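Local coordinates for protein cytochrome c, putative (Shewanella oneidensis, PDB 1SP3) that carries eight c-type hemes and probably works as a respiratory oxidoreductase, the octaheme tetrathionate reductase of this bacterium, at residues A231-H236 with R397-V402; D32-S37 with K91-V96; I337-L342 with K382-Y387. All blocks are in the same frame, centred on the assembly; numbering follows the deposited sequence.

Contact 1: A231-H236 with R397-V402; sequences ACQTCH and RINHMV. With HEC (heme c), chain I.
A CXXCH heme-binding motif, wound into the short helix 232-236, presents Gln233 to Asn399 in the loop that follows strand 387-397. Cys232 and Cys235 hold heme c #7 through thioether bonds to its CAB and CAC, and His236 NE2 binds the heme iron at 2.0 Å, with His218 as the second axial ligand. Gln233, one of the two variable positions, points to the loop, and it and Asn399 also touch a further heme. Its chain bends sharply at chi2 (94°), which swings the amide toward Asn399, and NE2 donates to Asn399 OD1 at 3.1 Å. The donor lies in the carbonyl plane of Asn399, but OD1 sits somewhat off the amide plane of Gln233, and the bond is bent, 142° at the hydrogen; the two amide planes are 65° apart. A side-chain amide suits this place because its NH2 has two hydrogens, one for Asn399 and one for Asp205, whose carboxylate also takes the salt bridge of Arg397. The next residue of the loop, His400, is an axial ligand of heme c #6, so the contact joins the polypeptide around two hemes, consistent with a closely spaced heme chain. Farther along, Val402 lies beside the end of the helix. Its compact branched side chain sets CG1 4.1 Å from His236 CB, and its CA makes a CA-H...O contact of 3.4 Å with His236 O.

Contact 2: D32-S37 with K91-V96; sequences DMMKTS and KDKTKV. With HEC (heme c), chain F.
Met33 and Met34, near the end of helix 15-34, meet the turn at 91-96 that leads into the heme-binding helix 99-102. Met33 comes first. With CG anti to the backbone N (chi1 -150°) and further bends at chi2 and chi3, its chain curls so that the methyl CE meets Val96 CG1 tip to tip. At 3.3 Å this carbon pair is tighter than usual van der Waals contact. The side chain also comes near His38 and His190, axial ligands of hemes c #3 and #2; an unbranched thioether can bend in this way to bring its methyl to Val96.

Met34 follows and reaches farther. Its CG rests 3.7 Å from Val96 CG2, its SD passes 3.5 Å from Lys93 CG, and its methyl CE ends against the backbone of Lys91 and Asp92, 3.5 Å from Asp92 C. The Met34 chain crosses that of Lys93 at about a right angle, so it meets the aliphatic part of the lysine. On the far segment an Asx turn shapes the backbone that Met34 touches: Asp92 OD1 accepts from Thr94 N and Thr94 OG1, both from the same face of the carboxylate.

Beyond the methionines Thr36 turns the chain. Its OG1 donates to Met33 O at 2.9 Å and also caps His38 N at the start of helix 37-40. Ser37 then donates from OG to propionate oxygen O1A of heme c #3 at 2.5 Å.

No hydrogen bond links 32-37 to 91-96. Between these two segments the join therefore rests on dispersion and shape among sulfur, methyl, methylene and backbone groups, while right next to them the bond from Lys93 NZ to Thr31 OG1 adds a polar tie between turn and helix.

Contact 3: I337-L342 with K382-Y387; sequences IYDKKL and KYSGEY
Asp339 meets Ser384 with its whole carboxylate. Its CB leads to a CG held anti to the backbone N (chi1 -170°), which carries the group across to the other segment. From there OD1 accepts from Ser384 OG at 2.7 Å and from Leu342 N at 2.7 Å, the two donors coming from opposite faces of the carboxylate plane. The bond from Leu342 N, three residues on, makes an Asx motif that turns the chain as the strand ends. The other oxygen, OD2, uses its syn lone pair for Ser384 N at 2.9 Å and lies 3.4 Å from Tyr383 CD1. Aspartate suits the spot because its short arm lets two oxygens serve three donors at once.

Here strands 325-339 and 387-397 of the mixed sheet run antiparallel, and Asp339 and Tyr387 form a non-hydrogen-bonded pair. Just beyond it Lys340 N donates to Glu386 O at 2.8 Å. Among more exposed residues, Lys341 NZ makes a salt bridge with Glu386 OE2 at 3.1 Å, approaching nearly in line with the C-O bond, and Lys340 NZ makes a long one with Glu386 OE1. Before the pair, Ile337 CD1 packs 3.7 Å from Tyr387 CD1, whose ring also meets Trp362.

From the N terminus, contact 2 closes first: residues 32-37 meet 91-96 across 54 positions, tying the last part of helix 15-34 to the turn before helix 99-102 in the N-terminal heme region. The chain then goes on to contact 1, whose loop opens at 231-236 and closes only at 397-402, enclosing the strands of the mixed sheet, the last of which runs into 397-402. Contact 3 is nested within that loop, where 337-342 and 382-387 join the end of strand 325-339 to the start of strand 387-397. That second strand leads directly to contact 1. Contacts 1 and 3 lie on opposite sides of the chain's centre, their own centres about 40 Å apart.

Contact 1: A231-H236 with R397-V402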
loop_
_atom_site.group_PDB
_atom_site.type_symbol
_atom_site.label_atom_id
_atom_site.label_comp_id
_atom_site.label_asym_id
_atom_site.label_seq_id
_atom_site.Cartn_x
_atom_site.Cartn_y
_atom_site.Cartn_z
ATOM N N ALA A 231 18.022 3.214 -10.129
ATOM C CA ALA A 231 17.265 1.943 -10.043
ATOM C C ALA A 231 16.625 1.648 -11.340
ATOM O O ALA A 231 16.161 2.577 -12.011
ATOM C CB ALA A 231 16.151 2.052 -8.988
ATOM N N CYS A 232 16.521 0.367 -11.701
ATOM C CA CYS A 232 15.847 0.029 -12.958
ATOM C C CYS A 232 14.495 0.693 -13.039
ATOM O O CYS A 232 14.078 1.202 -14.083
ATOM C CB CYS A 232 15.647 -1.517 -13.124
ATOM S SG CYS A 232 17.034 -2.547 -12.646
ATOM N N GLN A 233 13.763 0.611 -11.928
ATOM C CA GLN A 233 12.388 1.128 -11.832
ATOM C C GLN A 233 12.325 2.590 -12.236
ATOM O O GLN A 233 11.375 3.030 -12.834
ATOM C CB GLN A 233 11.923 1.000 -10.363
ATOM C CG GLN A 233 11.577 -0.466 -9.932
ATOM C CD GLN A 233 12.716 -1.149 -9.299
ATOM O OE1 GLN A 233 13.897 -0.853 -9.619
ATOM N NE2 GLN A 233 12.414 -2.032 -8.328
ATOM N N THR A 234 13.341 3.389 -11.931
ATOM C CA THR A 234 13.305 4.808 -12.336
ATOM C C THR A 234 13.140 5.055 -13.832
ATOM O O THR A 234 12.257 5.806 -14.284
ATOM C CB THR A 234 14.561 5.503 -11.722
ATOM O OG1 THR A 234 14.413 5.496 -10.303
ATOM C CG2 THR A 234 14.687 7.049 -12.127
ATOM N N CYS A 235 14.000 4.446 -14.652
ATOM C CA CYS A 235 13.867 4.632 -16.102
ATOM C C CYS A 235 12.664 3.907 -16.745
ATOM O O CYS A 235 12.088 4.359 -17.727
ATOM C CB CYS A 235 15.176 4.230 -16.768
ATOM S SG CYS A 235 16.510 5.399 -16.241
ATOM N N HIS A 236 12.279 2.783 -16.172
ATOM C CA HIS A 236 11.367 1.845 -16.798
ATOM C C HIS A 236 9.952 1.934 -16.308
ATOM O O HIS A 236 9.061 1.262 -16.844
ATOM C CB HIS A 236 11.921 0.459 -16.583
ATOM C CG HIS A 236 13.105 0.198 -17.464
ATOM N ND1 HIS A 236 12.984 0.174 -18.838
ATOM C CD2 HIS A 236 14.414 0.024 -17.196
ATOM C CE1 HIS A 236 14.165 -0.026 -19.375
ATOM N NE2 HIS A 236 15.040 -0.177 -18.404
ATOM N N ARG A 397 6.705 3.317 -2.734
ATOM C CA ARG A 397 7.540 2.883 -3.840
ATOM C C ARG A 397 6.677 2.567 -5.045
ATOM O O ARG A 397 5.613 1.996 -4.892
ATOM C CB ARG A 397 8.263 1.594 -3.467
ATOM C CG ARG A 397 9.228 1.841 -2.340
ATOM C CD ARG A 397 10.147 0.733 -2.103
ATOM N NE ARG A 397 10.874 0.475 -3.382
ATOM C CZ ARG A 397 11.517 -0.670 -3.637
ATOM N NH1 ARG A 397 11.520 -1.652 -2.734
ATOM N NH2 ARG A 397 12.136 -0.848 -4.796
ATOM N N ILE A 398 7.226 2.795 -6.222
ATOM C CA ILE A 398 6.576 2.422 -7.440
ATOM C C ILE A 398 7.376 1.256 -8.037
ATOM O O ILE A 398 8.503 1.434 -8.385
ATOM C CB ILE A 398 6.591 3.629 -8.418
ATOM C CG1 ILE A 398 5.661 4.767 -7.923
ATOM C CG2 ILE A 398 6.113 3.179 -9.769
ATOM C CD1 ILE A 398 4.190 4.183 -7.815
ATOM N N ASN A 399 6.739 0.104 -8.280
ATOM C CA ASN A 399 7.403 -1.072 -8.788
ATOM C C ASN A 399 6.754 -1.763 -9.965
ATOM O O ASN A 399 7.407 -2.644 -10.563
ATOM C CB ASN A 399 7.619 -2.134 -7.674
ATOM C CG ASN A 399 8.593 -1.646 -6.590
ATOM O OD1 ASN A 399 9.821 -1.635 -6.745
ATOM N ND2 ASN A 399 8.017 -1.255 -5.483
ATOM N N HIS A 400 5.503 -1.438 -10.256
ATOM C CA HIS A 400 4.705 -2.098 -11.304
ATOM C C HIS A 400 4.442 -1.142 -12.476
ATOM O O HIS A 400 4.852 -0.000 -12.382
ATOM C CB HIS A 400 3.447 -2.760 -10.728
ATOM C CG HIS A 400 3.752 -3.539 -9.489
ATOM N ND1 HIS A 400 3.774 -2.954 -8.230
ATOM C CD2 HIS A 400 4.191 -4.810 -9.321
ATOM C CE1 HIS A 400 4.176 -3.853 -7.339
ATOM N NE2 HIS A 400 4.422 -4.988 -7.969
ATOM N N MET A 401 3.769 -1.617 -13.555
ATOM C CA MET A 401 3.581 -0.838 -14.761
ATOM C C MET A 401 4.904 -0.574 -15.511
ATOM O O MET A 401 5.063 0.458 -16.194
ATOM C CB MET A 401 2.843 0.500 -14.510
ATOM C CG MET A 401 1.394 0.308 -13.975
ATOM S SD MET A 401 0.420 1.860 -13.633
ATOM C CE MET A 401 -1.201 1.064 -13.372
ATOM N N VAL A 402 5.809 -1.516 -15.477
ATOM C CA VAL A 402 6.986 -1.314 -16.295
ATOM C C VAL A 402 6.472 -1.123 -17.758
ATOM O O VAL A 402 5.618 -1.876 -18.221
ATOM C CB VAL A 402 7.983 -2.477 -16.158
ATOM C CG1 VAL A 402 9.095 -2.380 -17.272
ATOM C CG2 VAL A 402 8.618 -2.498 -14.685
HETATM FE FE HEC I . 16.872 -0.348 -19.172
HETATM C CHA HEC I . 16.084 -0.929 -22.268
HETATM C CHB HEC I . 16.150 -3.547 -18.256
HETATM C CHC HEC I . 18.318 0.138 -15.974
HETATM C CHD HEC I . 17.152 2.980 -19.705
HETATM N NA HEC I . 16.266 -2.045 -20.114
HETATM C C1A HEC I . 16.072 -2.041 -21.461
HETATM C C2A HEC I . 15.655 -3.380 -21.800
HETATM C C3A HEC I . 15.682 -4.149 -20.712
HETATM C C4A HEC I . 16.021 -3.286 -19.596
HETATM C CMA HEC I . 15.360 -5.673 -20.680
HETATM C CAA HEC I . 15.370 -3.844 -23.251
HETATM C CBA HEC I . 16.751 -4.124 -23.857
HETATM C CGA HEC I . 16.610 -4.434 -25.336
HETATM O O1A HEC I . 16.159 -5.520 -25.674
HETATM O O2A HEC I . 16.884 -3.556 -26.175
HETATM N NB HEC I . 17.194 -1.455 -17.479
HETATM C C1B HEC I . 16.710 -2.736 -17.314
HETATM C C2B HEC I . 17.062 -3.179 -16.023
HETATM C C3B HEC I . 17.706 -2.209 -15.421
HETATM C C4B HEC I . 17.801 -1.105 -16.307
HETATM C CMB HEC I . 16.800 -4.614 -15.523
HETATM C CAB HEC I . 18.352 -2.262 -14.019
HETATM C CBB HEC I . 19.283 -3.247 -13.962
HETATM N NC HEC I . 17.600 1.257 -18.029
HETATM C C1C HEC I . 18.057 1.231 -16.732
HETATM C C2C HEC I . 18.313 2.562 -16.340
HETATM C C3C HEC I . 17.969 3.376 -17.385
HETATM C C4C HEC I . 17.523 2.536 -18.471
HETATM C CMC HEC I . 18.811 2.916 -14.923
HETATM C CAC HEC I . 18.009 4.944 -17.451
HETATM C CBC HEC I . 19.037 5.744 -16.992
HETATM N ND HEC I . 16.642 0.879 -20.681
HETATM C C1D HEC I . 16.789 2.232 -20.755
HETATM C C2D HEC I . 16.563 2.698 -22.109
HETATM C C3D HEC I . 16.137 1.496 -22.831
HETATM C C4D HEC I . 16.279 0.403 -21.923
HETATM C CMD HEC I . 16.595 4.200 -22.603
HETATM C CAD HEC I . 15.746 1.377 -24.370
HETATM C CBD HEC I . 17.100 1.254 -25.101
HETATM C CGD HEC I . 17.284 -0.235 -25.334
HETATM O O1D HEC I . 16.320 -0.879 -25.933
HETATM O O2D HEC I . 18.385 -0.794 -24.926
#

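Contact 2: D32-S37 with K91-V96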
loop_
_atom_site.group_PDB
_atom_site.type_symbol
_atom_site.label_atom_id
_atom_site.label_comp_id
_atom_site.label_asym_id
_atom_site.label_seq_id
_atom_site.Cartn_x
_atom_site.Cartn_y
_atom_site.Cartn_z
ATOM N N ASP A 32 0.783 -22.117 8.447
ATOM C CA ASP A 32 1.811 -21.380 7.721
ATOM C C ASP A 32 1.383 -19.936 7.392
ATOM O O ASP A 32 2.157 -19.021 7.503
ATOM C CB ASP A 32 2.173 -22.101 6.400
ATOM C CG ASP A 32 2.931 -23.423 6.627
ATOM O OD1 ASP A 32 3.640 -23.547 7.685
ATOM O OD2 ASP A 32 2.848 -24.359 5.766
ATOM N N MET A 33 0.173 -19.774 6.932
ATOM C CA MET A 33 -0.282 -18.495 6.460
ATOM C C MET A 33 -0.361 -17.561 7.673
ATOM O O MET A 33 -0.050 -16.325 7.620
ATOM C CB MET A 33 -1.638 -18.691 5.795
ATOM C CG MET A 33 -1.973 -17.688 4.632
ATOM S SD MET A 33 -2.517 -16.096 5.381
ATOM C CE MET A 33 -3.537 -16.950 6.648
ATOM N N MET A 34 -0.758 -18.147 8.786
ATOM C CA MET A 34 -1.017 -17.319 9.966
ATOM C C MET A 34 0.286 -16.779 10.568
ATOM O O MET A 34 0.253 -15.849 11.395
ATOM C CB MET A 34 -1.814 -18.104 11.017
ATOM C CG MET A 34 -3.215 -18.356 10.570
ATOM S SD MET A 34 -3.871 -19.618 11.609
ATOM C CE MET A 34 -4.808 -18.785 12.996
ATOM N N LYS A 35 1.422 -17.318 10.126
ATOM C CA LYS A 35 2.663 -16.752 10.564
ATOM C C LYS A 35 2.971 -15.481 9.770
ATOM O O LYS A 35 3.967 -14.848 10.101
ATOM C CB LYS A 35 3.841 -17.701 10.410
ATOM C CG LYS A 35 3.771 -19.027 11.216
ATOM C CD LYS A 35 5.049 -19.855 10.894
ATOM C CE LYS A 35 4.976 -21.310 11.383
ATOM N NZ LYS A 35 5.907 -22.161 10.534
ATOM N N THR A 36 2.191 -15.119 8.741
ATOM C CA THR A 36 2.679 -14.046 7.887
ATOM C C THR A 36 1.995 -12.776 8.043
ATOM O O THR A 36 0.916 -12.749 8.655
ATOM C CB THR A 36 2.610 -14.364 6.415
ATOM O OG1 THR A 36 1.248 -14.295 6.010
ATOM C CG2 THR A 36 3.189 -15.785 6.073
ATOM N N SER A 37 2.551 -11.702 7.439
ATOM C CA SER A 37 1.874 -10.397 7.564
ATOM C C SER A 37 0.449 -10.379 6.941
ATOM O O SER A 37 -0.396 -9.541 7.320
ATOM C CB SER A 37 2.720 -9.256 7.036
ATOM O OG SER A 37 2.711 -9.308 5.690
ATOM N N LYS A 91 -5.284 -16.605 16.763
ATOM C CA LYS A 91 -4.823 -17.990 16.843
ATOM C C LYS A 91 -5.898 -18.945 16.401
ATOM O O LYS A 91 -5.694 -20.164 16.293
ATOM C CB LYS A 91 -4.352 -18.397 18.233
ATOM C CG LYS A 91 -3.187 -17.565 18.780
ATOM C CD LYS A 91 -1.866 -17.552 17.937
ATOM C CE LYS A 91 -1.376 -18.911 17.259
ATOM N NZ LYS A 91 -1.393 -20.284 17.988
ATOM N N ASP A 92 -7.045 -18.368 16.102
ATOM C CA ASP A 92 -8.125 -19.182 15.595
ATOM C C ASP A 92 -8.051 -19.517 14.080
ATOM O O ASP A 92 -8.454 -18.693 13.183
ATOM C CB ASP A 92 -9.433 -18.485 15.903
ATOM C CG ASP A 92 -10.629 -19.372 15.672
ATOM O OD1 ASP A 92 -10.499 -20.475 15.005
ATOM O OD2 ASP A 92 -11.770 -18.992 16.072
ATOM N N LYS A 93 -7.682 -20.770 13.811
ATOM C CA LYS A 93 -7.536 -21.251 12.420
ATOM C C LYS A 93 -8.809 -21.205 11.611
ATOM O O LYS A 93 -8.759 -21.005 10.399
ATOM C CB LYS A 93 -6.860 -22.624 12.338
ATOM C CG LYS A 93 -5.383 -22.576 12.758
ATOM C CD LYS A 93 -5.105 -23.724 13.739
ATOM C CE LYS A 93 -3.698 -23.702 14.310
ATOM N NZ LYS A 93 -3.083 -24.857 13.662
ATOM N N THR A 94 -9.970 -21.393 12.247
ATOM C CA THR A 94 -11.206 -21.305 11.432
ATOM C C THR A 94 -11.565 -19.903 10.924
ATOM O O THR A 94 -12.542 -19.752 10.128
ATOM C CB THR A 94 -12.428 -21.921 12.149
ATOM O OG1 THR A 94 -12.753 -21.060 13.224
ATOM C CG2 THR A 94 -12.016 -23.202 12.879
ATOM N N LYS A 95 -10.822 -18.903 11.357
ATOM C CA LYS A 95 -11.047 -17.518 10.891
ATOM C C LYS A 95 -10.187 -17.061 9.717
ATOM O O LYS A 95 -10.214 -15.892 9.343
ATOM C CB LYS A 95 -10.860 -16.518 12.058
ATOM C CG LYS A 95 -11.831 -16.781 13.236
ATOM C CD LYS A 95 -13.257 -17.009 12.745
ATOM C CE LYS A 95 -14.259 -17.228 13.947
ATOM N NZ LYS A 95 -15.695 -17.112 13.484
ATOM N N VAL A 96 -9.417 -17.957 9.114
ATOM C CA VAL A 96 -8.599 -17.547 7.958
ATOM C C VAL A 96 -9.492 -17.507 6.777
ATOM O O VAL A 96 -10.411 -18.296 6.721
ATOM C CB VAL A 96 -7.456 -18.529 7.773
ATOM C CG1 VAL A 96 -6.608 -18.209 6.530
ATOM C CG2 VAL A 96 -6.646 -18.516 9.070
HETATM FE FE HEC F . -1.223 -8.774 -0.165
HETATM C CHA HEC F . 0.884 -6.927 1.733
HETATM C CHB HEC F . 1.399 -9.567 -2.206
HETATM C CHC HEC F . -3.177 -11.072 -1.721
HETATM C CHD HEC F . -3.850 -7.631 1.698
HETATM N NA HEC F . 0.751 -8.331 -0.232
HETATM C C1A HEC F . 1.409 -7.510 0.608
HETATM C C2A HEC F . 2.803 -7.459 0.272
HETATM C C3A HEC F . 2.968 -8.221 -0.807
HETATM C C4A HEC F . 1.685 -8.764 -1.154
HETATM C CMA HEC F . 4.297 -8.387 -1.601
HETATM C CAA HEC F . 3.879 -6.553 1.035
HETATM C CBA HEC F . 4.713 -7.318 2.063
HETATM C CGA HEC F . 4.111 -7.136 3.441
HETATM O O1A HEC F . 4.367 -7.996 4.341
HETATM O O2A HEC F . 3.451 -6.078 3.675
HETATM N NB HEC F . -0.926 -10.066 -1.697
HETATM C C1B HEC F . 0.215 -10.245 -2.394
HETATM C C2B HEC F . -0.032 -11.174 -3.473
HETATM C C3B HEC F . -1.299 -11.571 -3.380
HETATM C C4B HEC F . -1.873 -10.902 -2.225
HETATM C CMB HEC F . 1.113 -11.501 -4.468
HETATM C CAB HEC F . -2.050 -12.695 -4.166
HETATM C CBB HEC F . -1.433 -13.939 -4.132
HETATM N NC HEC F . -3.114 -9.267 -0.056
HETATM C C1C HEC F . -3.770 -10.270 -0.790
HETATM C C2C HEC F . -5.163 -10.201 -0.477
HETATM C C3C HEC F . -5.319 -9.287 0.481
HETATM C C4C HEC F . -4.060 -8.655 0.782
HETATM C CMC HEC F . -6.295 -11.037 -1.130
HETATM C CAC HEC F . -6.673 -8.953 1.099
HETATM C CBC HEC F . -7.379 -9.950 1.783
HETATM N ND HEC F . -1.472 -7.424 1.392
HETATM C C1D HEC F . -2.648 -7.111 2.058
HETATM C C2D HEC F . -2.396 -6.258 3.180
HETATM C C3D HEC F . -0.919 -6.113 3.219
HETATM C C4D HEC F . -0.425 -6.860 2.073
HETATM C CMD HEC F . -3.338 -5.600 4.229
HETATM C CAD HEC F . -0.072 -5.312 4.250
HETATM C CBD HEC F . 0.278 -6.390 5.255
HETATM C CGD HEC F . 1.049 -5.770 6.413
HETATM O O1D HEC F . 2.270 -5.552 6.219
HETATM O O2D HEC F . 0.500 -5.474 7.523
#

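Contact 3: I337-L342 with K382-Y387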
loop_
_atom_site.group_PDB
_atom_site.type_symbol
_atom_site.label_atom_id
_atom_site.label_comp_id
_atom_site.label_asym_id
_atom_site.label_seq_id
_atom_site.Cartn_x
_atom_site.Cartn_y
_atom_site.Cartn_z
ATOM N N ILE A 337 -5.949 15.242 11.263
ATOM C CA ILE A 337 -6.251 15.716 12.600
ATOM C C ILE A 337 -5.184 15.351 13.629
ATOM O O ILE A 337 -4.662 14.252 13.649
ATOM C CB ILE A 337 -7.647 15.164 13.033
ATOM C CG1 ILE A 337 -8.078 15.767 14.415
ATOM C CG2 ILE A 337 -7.679 13.594 13.033
ATOM C CD1 ILE A 337 -9.552 15.396 14.875
ATOM N N TYR A 338 -4.837 16.342 14.461
ATOM C CA TYR A 338 -3.853 16.200 15.485
ATOM C C TYR A 338 -4.336 16.828 16.825
ATOM O O TYR A 338 -5.155 17.724 16.862
ATOM C CB TYR A 338 -2.444 16.727 15.027
ATOM C CG TYR A 338 -2.196 18.207 15.206
ATOM C CD1 TYR A 338 -1.569 18.717 16.353
ATOM C CD2 TYR A 338 -2.581 19.102 14.208
ATOM C CE1 TYR A 338 -1.343 20.144 16.502
ATOM C CE2 TYR A 338 -2.366 20.478 14.338
ATOM C CZ TYR A 338 -1.768 20.989 15.471
ATOM O OH TYR A 338 -1.579 22.371 15.517
ATOM N N ASP A 339 -3.833 16.297 17.910
ATOM C CA ASP A 339 -4.120 16.816 19.259
ATOM C C ASP A 339 -3.336 18.113 19.502
ATOM O O ASP A 339 -2.103 18.104 19.576
ATOM C CB ASP A 339 -3.681 15.771 20.258
ATOM C CG ASP A 339 -4.143 16.085 21.660
ATOM O OD1 ASP A 339 -3.703 17.147 22.234
ATOM O OD2 ASP A 339 -4.898 15.283 22.246
ATOM N N LYS A 340 -4.061 19.213 19.649
ATOM C CA LYS A 340 -3.461 20.566 19.651
ATOM C C LYS A 340 -2.623 20.787 20.891
ATOM O O LYS A 340 -1.729 21.628 20.885
ATOM C CB LYS A 340 -4.554 21.654 19.589
ATOM C CG LYS A 340 -3.993 23.039 19.617
ATOM C CD LYS A 340 -4.311 23.790 18.338
ATOM C CE LYS A 340 -4.463 25.339 18.509
ATOM N NZ LYS A 340 -5.015 25.842 19.835
ATOM N N LYS A 341 -2.915 20.020 21.940
ATOM C CA LYS A 341 -2.120 20.087 23.156
ATOM C C LYS A 341 -0.956 19.112 23.256
ATOM O O LYS A 341 0.117 19.485 23.705
ATOM C CB LYS A 341 -3.002 19.970 24.407
ATOM C CG LYS A 341 -3.755 21.309 24.737
ATOM C CD LYS A 341 -2.804 22.475 25.103
ATOM C CE LYS A 341 -3.225 23.194 26.439
ATOM N NZ LYS A 341 -4.706 23.070 26.805
ATOM N N LEU A 342 -1.162 17.858 22.885
ATOM C CA LEU A 342 -0.026 16.967 22.897
ATOM C C LEU A 342 0.551 17.258 21.520
ATOM O O LEU A 342 -0.134 17.764 20.599
ATOM C CB LEU A 342 -0.506 15.500 23.076
ATOM C CG LEU A 342 -1.515 15.292 24.223
ATOM C CD1 LEU A 342 -2.458 14.129 23.859
ATOM C CD2 LEU A 342 -0.745 15.029 25.576
ATOM N N LYS A 382 -4.046 10.270 26.555
ATOM C CA LYS A 382 -5.447 10.636 26.520
ATOM C C LYS A 382 -5.628 11.786 25.555
ATOM O O LYS A 382 -4.842 12.749 25.551
ATOM C CB LYS A 382 -5.926 11.084 27.922
ATOM C CG LYS A 382 -6.370 9.894 28.815
ATOM C CD LYS A 382 -5.698 9.895 30.176
ATOM C CE LYS A 382 -6.107 8.638 30.953
ATOM N NZ LYS A 382 -7.570 8.747 31.290
ATOM N N TYR A 383 -6.702 11.699 24.783
ATOM C CA TYR A 383 -7.123 12.827 23.980
ATOM C C TYR A 383 -7.226 14.032 24.912
ATOM O O TYR A 383 -7.844 13.903 26.004
ATOM C CB TYR A 383 -8.463 12.541 23.339
ATOM C CG TYR A 383 -8.997 13.718 22.591
ATOM C CD1 TYR A 383 -8.166 14.467 21.792
ATOM C CD2 TYR A 383 -10.344 14.080 22.677
ATOM C CE1 TYR A 383 -8.631 15.529 21.110
ATOM C CE2 TYR A 383 -10.828 15.162 21.971
ATOM C CZ TYR A 383 -9.971 15.875 21.178
ATOM O OH TYR A 383 -10.388 16.979 20.435
ATOM N N SER A 384 -6.635 15.176 24.504
ATOM C CA SER A 384 -6.658 16.336 25.394
ATOM C C SER A 384 -7.979 17.099 25.363
ATOM O O SER A 384 -8.251 17.871 26.253
ATOM C CB SER A 384 -5.465 17.278 25.173
ATOM O OG SER A 384 -5.654 17.986 23.979
ATOM N N GLY A 385 -8.794 16.878 24.326
ATOM C CA GLY A 385 -9.994 17.653 24.173
ATOM C C GLY A 385 -9.868 18.790 23.184
ATOM O O GLY A 385 -10.834 19.392 22.898
ATOM N N GLU A 386 -8.679 19.048 22.663
ATOM C CA GLU A 386 -8.438 20.101 21.688
ATOM C C GLU A 386 -7.766 19.504 20.407
ATOM O O GLU A 386 -6.751 18.794 20.481
ATOM C CB GLU A 386 -7.475 21.130 22.288
ATOM C CG GLU A 386 -8.071 22.225 23.167
ATOM C CD GLU A 386 -7.113 23.420 23.246
ATOM O OE1 GLU A 386 -7.223 24.341 22.374
ATOM O OE2 GLU A 386 -6.219 23.427 24.141
ATOM N N TYR A 387 -8.313 19.815 19.253
ATOM C CA TYR A 387 -7.719 19.298 18.051
ATOM C C TYR A 387 -7.476 20.425 17.100
ATOM O O TYR A 387 -8.066 21.521 17.243
ATOM C CB TYR A 387 -8.587 18.242 17.416
ATOM C CG TYR A 387 -9.867 18.765 16.769
ATOM C CD1 TYR A 387 -9.913 19.029 15.387
ATOM C CD2 TYR A 387 -11.039 18.954 17.528
ATOM C CE1 TYR A 387 -11.073 19.449 14.781
ATOM C CE2 TYR A 387 -12.261 19.389 16.924
ATOM C CZ TYR A 387 -12.252 19.671 15.578
ATOM O OH TYR A 387 -13.387 20.097 14.934
#